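Local coordinates for DNA polymerase beta (Leishmania infantum, PDB 4P4M), which copies template DNA by adding deoxynucleotides to a primer strand, as a family X polymerase probably active in base excision repair, at residues M286-G291 and L310-L315. Numbering follows the deposited sequence. Where two conformers were deposited one is given.
Sequences MLTFTG and LNEYGL. With D3T (2',3'-dideoxy-thymidine-5'-triphosphate), chain D; nucleotides of chain C.
Thr288 and Phe289, near the end of helix 282-290, pack against Glu312 in a buried van der Waals contact between this thumb-region helix and the turn joining strands 308-310 and 315-317. The hydroxyl of Thr288 lies over the backbone of the turn, its OG1 3.4 Å from Glu312 CA. A water links the two segments, accepting from Thr288 OG1 and donating to Asn311 O at 2.8 Å. The Phe289 ring also reaches Glu312 CB, obliquely, with CE2 4.0 Å from it. The turn is the tip of a β-hairpin, spanned by the Asn311 N to Gly314 O bond; Asn311 OD1 accepts from Tyr313 N, an Asx turn, and also from Gly314 N, which fixes the amide so that ND2 donates to OP1 of DA3 of chain C at 2.9 Å. Tyr313 OH grips OP1 of DC4 of chain C, while Glu312 CG sits 3.7 Å above the centre of the tyrosine ring. Glu312, bent at chi2 (-95°), brings its carboxylate against C4' of DA3 of chain C, with OE2 in a salt bridge with Arg275. The same helix turn borders the incoming nucleotide, with Thr288 O 3.3 Å from D3T C2' and the Phe289 ring edge near O4' of D3T.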
ATOM      1  N   MET A 286      -0.183  11.164  -1.095  1.00 14.73           N
ATOM      2  CA  MET A 286       1.071  11.135  -1.842  0.60 19.11           C
ATOM      3  C   MET A 286       2.262  11.141  -0.882  1.00 19.58           C
ATOM      4  O   MET A 286       3.232  10.400  -1.080  1.00 18.58           O
ATOM      5  CB  MET A 286       1.155  12.297  -2.836  0.60 18.59           C
ATOM      6  CG  MET A 286       0.256  12.110  -4.046  0.60 19.60           C
ATOM      7  SD  MET A 286       0.211  13.555  -5.112  0.60 33.69           S
ATOM      8  CE  MET A 286       1.915  13.600  -5.665  0.60 42.89           C
ATOM      9  N   LEU A 287       2.185  11.951   0.173  1.00 18.88           N
ATOM     10  CA  LEU A 287       3.255  11.955   1.177  1.00 19.39           C
ATOM     11  C   LEU A 287       3.387  10.594   1.853  1.00 20.08           C
ATOM     12  O   LEU A 287       4.484  10.041   1.956  1.00 18.64           O
ATOM     13  CB  LEU A 287       3.004  13.008   2.261  1.00 23.45           C
ATOM     14  CG  LEU A 287       3.486  14.435   2.038  1.00 24.67           C
ATOM     15  CD1 LEU A 287       2.873  15.351   3.105  1.00 25.99           C
ATOM     16  CD2 LEU A 287       5.027  14.495   2.059  1.00 21.86           C
ATOM     17  N   THR A 288       2.266  10.067   2.336  1.00 17.29           N
ATOM     18  CA  THR A 288       2.281   8.808   3.080  1.00 18.13           C
ATOM     19  C   THR A 288       2.790   7.653   2.229  1.00 17.05           C
ATOM     20  O   THR A 288       3.665   6.883   2.658  1.00 19.42           O
ATOM     21  CB  THR A 288       0.868   8.439   3.616  1.00 19.12           C
ATOM     22  OG1 THR A 288       0.483   9.366   4.638  1.00 17.97           O
ATOM     23  CG2 THR A 288       0.861   7.024   4.193  1.00 18.78           C
ATOM     24  N   PHE A 289       2.239   7.505   1.026  1.00 16.68           N
ATOM     25  CA  PHE A 289       2.562   6.308   0.246  1.00 16.12           C
ATOM     26  C   PHE A 289       3.878   6.409  -0.522  1.00 19.36           C
ATOM     27  O   PHE A 289       4.377   5.419  -1.028  1.00 15.83           O
ATOM     28  CB  PHE A 289       1.376   5.853  -0.617  1.00 16.14           C
ATOM     29  CG  PHE A 289       0.160   5.529   0.207  1.00 17.18           C
ATOM     30  CD1 PHE A 289       0.212   4.514   1.151  1.00 19.91           C
ATOM     31  CD2 PHE A 289      -1.007   6.262   0.076  1.00 21.95           C
ATOM     32  CE1 PHE A 289      -0.894   4.214   1.943  1.00 24.88           C
ATOM     33  CE2 PHE A 289      -2.118   5.971   0.866  1.00 20.59           C
ATOM     34  CZ  PHE A 289      -2.055   4.947   1.796  1.00 20.98           C
ATOM     35  N   THR A 290       4.449   7.608  -0.568  1.00 15.18           N
ATOM     36  CA  THR A 290       5.810   7.792  -1.076  1.00 16.01           C
ATOM     37  C   THR A 290       6.863   7.443  -0.007  1.00 21.29           C
ATOM     38  O   THR A 290       7.894   6.853  -0.317  1.00 20.82           O
ATOM     39  CB  THR A 290       6.025   9.236  -1.634  1.00 16.10           C
ATOM     40  OG1 THR A 290       5.124   9.457  -2.730  1.00 21.02           O
ATOM     41  CG2 THR A 290       7.476   9.430  -2.144  1.00 16.57           C
ATOM     42  N   GLY A 291       6.606   7.783   1.253  1.00 18.88           N
ATOM     43  CA  GLY A 291       7.551   7.438   2.309  1.00 20.68           C
ATOM     44  C   GLY A 291       8.868   8.196   2.162  1.00 27.93           C
ATOM     45  O   GLY A 291       8.871   9.319   1.640  1.00 22.54           O
ATOM     46  N   LEU A 310      -1.100  13.930  11.600  1.00 19.57           N
ATOM     47  CA  LEU A 310      -0.858  13.722  10.164  1.00 17.00           C
ATOM     48  C   LEU A 310      -1.054  12.246   9.785  1.00 18.28           C
ATOM     49  O   LEU A 310      -0.457  11.346  10.401  1.00 18.50           O
ATOM     50  CB  LEU A 310       0.562  14.161   9.796  1.00 17.61           C
ATOM     51  CG  LEU A 310       0.970  13.995   8.323  1.00 18.93           C
ATOM     52  CD1 LEU A 310       0.091  14.881   7.430  1.00 18.46           C
ATOM     53  CD2 LEU A 310       2.457  14.317   8.107  1.00 22.50           C
ATOM     54  N   ASN A 311      -1.896  11.999   8.785  1.00 17.46           N
ATOM     55  CA  ASN A 311      -2.042  10.663   8.196  1.00 22.02           C
ATOM     56  C   ASN A 311      -2.308  10.792   6.689  1.00 18.84           C
ATOM     57  O   ASN A 311      -2.156  11.882   6.128  1.00 16.27           O
ATOM     58  CB  ASN A 311      -3.137   9.844   8.920  1.00 18.37           C
ATOM     59  CG  ASN A 311      -4.499  10.519   8.878  1.00 19.26           C
ATOM     60  OD1 ASN A 311      -4.810  11.234   7.928  1.00 17.52           O
ATOM     61  ND2 ASN A 311      -5.317  10.299   9.917  1.00 21.30           N
ATOM     62  N   GLU A 312      -2.683   9.700   6.022  1.00 16.05           N
ATOM     63  CA  GLU A 312      -2.902   9.785   4.574  1.00 18.38           C
ATOM     64  C   GLU A 312      -4.128  10.614   4.213  1.00 19.81           C
ATOM     65  O   GLU A 312      -4.234  11.115   3.087  1.00 15.52           O
ATOM     66  CB  GLU A 312      -3.003   8.395   3.918  1.00 18.06           C
ATOM     67  CG  GLU A 312      -4.093   7.481   4.499  1.00 17.83           C
ATOM     68  CD  GLU A 312      -3.551   6.531   5.563  1.00 24.99           C
ATOM     69  OE1 GLU A 312      -2.873   6.993   6.513  1.00 22.09           O
ATOM     70  OE2 GLU A 312      -3.796   5.310   5.439  1.00 23.34           O
ATOM     71  N   TYR A 313      -5.045  10.758   5.168  1.00 18.68           N
ATOM     72  CA  TYR A 313      -6.323  11.412   4.906  1.00 15.94           C
ATOM     73  C   TYR A 313      -6.286  12.927   5.076  1.00 16.45           C
ATOM     74  O   TYR A 313      -7.107  13.642   4.487  1.00 19.00           O
ATOM     75  CB  TYR A 313      -7.421  10.804   5.780  1.00 17.35           C
ATOM     76  CG  TYR A 313      -7.560   9.314   5.579  1.00 17.46           C
ATOM     77  CD1 TYR A 313      -7.918   8.799   4.340  1.00 16.62           C
ATOM     78  CD2 TYR A 313      -7.330   8.419   6.625  1.00 18.40           C
ATOM     79  CE1 TYR A 313      -8.037   7.424   4.141  1.00 14.73           C
ATOM     80  CE2 TYR A 313      -7.454   7.046   6.432  1.00 20.01           C
ATOM     81  CZ  TYR A 313      -7.816   6.561   5.186  1.00 18.57           C
ATOM     82  OH  TYR A 313      -7.961   5.201   4.964  1.00 18.80           O
ATOM     83  N   GLY A 314      -5.338  13.427   5.868  1.00 18.73           N
ATOM     84  CA  GLY A 314      -5.243  14.875   6.029  1.00 17.60           C
ATOM     85  C   GLY A 314      -4.266  15.336   7.093  1.00 16.68           C
ATOM     86  O   GLY A 314      -3.607  14.515   7.738  1.00 15.87           O
ATOM     87  N   LEU A 315      -4.163  16.655   7.242  1.00 17.37           N
ATOM     88  CA  LEU A 315      -3.405  17.287   8.323  1.00 17.79           C
ATOM     89  C   LEU A 315      -4.435  17.939   9.233  1.00 18.63           C
ATOM     90  O   LEU A 315      -5.190  18.805   8.780  1.00 19.52           O
ATOM     91  CB  LEU A 315      -2.444  18.350   7.751  1.00 16.05           C
ATOM     92  CG  LEU A 315      -1.633  19.212   8.734  1.00 22.61           C
ATOM     93  CD1 LEU A 315      -0.639  18.354   9.547  1.00 18.99           C
ATOM     94  CD2 LEU A 315      -0.897  20.340   8.008  1.00 23.92           C
TER
HETATM   95  PA  D3T D 401       6.886  -0.119   1.131  1.00 23.55           P
HETATM   96  O1A D3T D 401       6.270  -0.623  -0.130  1.00 18.46           O
HETATM   97  O2A D3T D 401       6.850  -1.096   2.272  1.00 19.67           O
HETATM   98  O5' D3T D 401       5.455   0.822   1.636  1.00 27.45           O
HETATM   99  C5' D3T D 401       5.114   1.812   0.805  1.00 25.03           C
HETATM  100  C4' D3T D 401       4.876   3.168   1.580  1.00 20.59           C
HETATM  101  O4' D3T D 401       4.063   2.953   2.738  1.00 19.83           O
HETATM  102  C1' D3T D 401       4.485   3.780   3.770  1.00 19.83           C
HETATM  103  N1  D3T D 401       4.747   2.963   4.993  1.00 20.55           N
HETATM  104  C6  D3T D 401       5.396   1.746   4.870  1.00 22.42           C
HETATM  105  C2  D3T D 401       4.370   3.469   6.299  1.00 20.17           C
HETATM  106  O2  D3T D 401       3.814   4.534   6.422  1.00 21.30           O
HETATM  107  N3  D3T D 401       4.679   2.658   7.421  1.00 23.70           N
HETATM  108  C4  D3T D 401       5.295   1.501   7.222  1.00 24.68           C
HETATM  109  O4  D3T D 401       5.572   0.755   8.311  1.00 21.66           O
HETATM  110  C5  D3T D 401       5.694   0.956   5.965  1.00 23.30           C
HETATM  111  C5M D3T D 401       6.379  -0.352   5.904  1.00 27.94           C
HETATM  112  C2' D3T D 401       5.789   4.498   3.353  1.00 24.15           C
HETATM  113  C3' D3T D 401       6.212   3.728   2.119  1.00 21.97           C
HETATM  114  O3A D3T D 401       7.903   1.047   1.166  1.00 30.73           O
HETATM  115  PB  D3T D 401       8.933   1.413  -0.193  1.00 22.77           P
HETATM  116  O1B D3T D 401       7.905   1.592  -1.258  1.00 17.64           O
HETATM  117  O2B D3T D 401       9.468   2.680   0.408  1.00 23.22           O
HETATM  118  O3B D3T D 401      10.024   0.382  -0.512  1.00 30.07           O
HETATM  119  PG  D3T D 401      10.081  -1.046  -1.442  1.00 23.74           P
HETATM  120  O1G D3T D 401       8.712  -1.265  -2.011  1.00 19.10           O
HETATM  121  O2G D3T D 401      10.471  -2.095  -0.412  1.00 25.69           O
HETATM  122  O3G D3T D 401      11.111  -0.746  -2.510  1.00 20.20           O
ATOM    123  P    DA C   3      -4.717   7.047  12.101  1.00 22.92           P
ATOM    124  OP1  DA C   3      -5.702   8.043  11.617  1.00 22.40           O
ATOM    125  OP2  DA C   3      -4.879   6.418  13.433  1.00 24.00           O
ATOM    126  O5'  DA C   3      -4.636   5.848  11.056  1.00 22.26           O
ATOM    127  C5'  DA C   3      -4.390   6.118   9.678  1.00 22.84           C
ATOM    128  C4'  DA C   3      -4.406   4.807   8.915  1.00 23.95           C
ATOM    129  O4'  DA C   3      -3.224   4.039   9.253  1.00 24.87           O
ATOM    130  C3'  DA C   3      -5.615   3.932   9.235  1.00 25.46           C
ATOM    131  O3'  DA C   3      -6.327   3.775   8.027  1.00 22.30           O
ATOM    132  C2'  DA C   3      -5.010   2.601   9.675  1.00 30.77           C
ATOM    133  C1'  DA C   3      -3.556   2.673   9.211  1.00 31.95           C
ATOM    134  N9   DA C   3      -2.682   1.926  10.113  1.00 25.84           N
ATOM    135  C8   DA C   3      -2.448   2.203  11.432  1.00 24.46           C
ATOM    136  N7   DA C   3      -1.629   1.353  12.013  1.00 24.79           N
ATOM    137  C5   DA C   3      -1.313   0.451  11.009  1.00 22.35           C
ATOM    138  C6   DA C   3      -0.497  -0.696  10.994  1.00 26.74           C
ATOM    139  N6   DA C   3       0.178  -1.135  12.073  1.00 25.94           N
ATOM    140  N1   DA C   3      -0.407  -1.376   9.828  1.00 30.36           N
ATOM    141  C2   DA C   3      -1.090  -0.936   8.759  1.00 23.94           C
ATOM    142  N3   DA C   3      -1.894   0.123   8.660  1.00 21.18           N
ATOM    143  C4   DA C   3      -1.961   0.786   9.829  1.00 22.03           C
ATOM    144  P    DC C   4      -7.744   3.008   7.992  1.00 22.35           P
ATOM    145  OP1  DC C   4      -8.647   3.784   7.111  1.00 21.14           O
ATOM    146  OP2  DC C   4      -8.153   2.686   9.379  1.00 21.51           O
ATOM    147  O5'  DC C   4      -7.400   1.622   7.274  1.00 20.19           O
ATOM    148  C5'  DC C   4      -6.821   1.604   5.964  1.00 15.51           C
ATOM    149  C4'  DC C   4      -6.826   0.196   5.397  1.00 19.59           C
ATOM    150  O4'  DC C   4      -5.776  -0.566   6.059  1.00 20.45           O
ATOM    151  C3'  DC C   4      -8.125  -0.589   5.567  1.00 18.22           C
ATOM    152  O3'  DC C   4      -8.308  -1.295   4.336  1.00 19.41           O
ATOM    153  C2'  DC C   4      -7.841  -1.492   6.775  1.00 21.97           C
ATOM    154  C1'  DC C   4      -6.318  -1.689   6.718  1.00 21.78           C
ATOM    155  N1   DC C   4      -5.636  -1.765   8.062  1.00 23.66           N
ATOM    156  C2   DC C   4      -4.691  -2.772   8.268  1.00 27.06           C
ATOM    157  O2   DC C   4      -4.462  -3.560   7.341  1.00 24.58           O
ATOM    158  N3   DC C   4      -4.061  -2.866   9.470  1.00 24.24           N
ATOM    159  C4   DC C   4      -4.345  -1.990  10.436  1.00 27.06           C
ATOM    160  N4   DC C   4      -3.688  -2.128  11.601  1.00 25.92           N
ATOM    161  C5   DC C   4      -5.314  -0.950  10.252  1.00 23.75           C
ATOM    162  C6   DC C   4      -5.929  -0.867   9.058  1.00 24.54           C
TER
HETATM  163  O   HOH W   1       0.437  12.407   5.087  1.00 20.23           O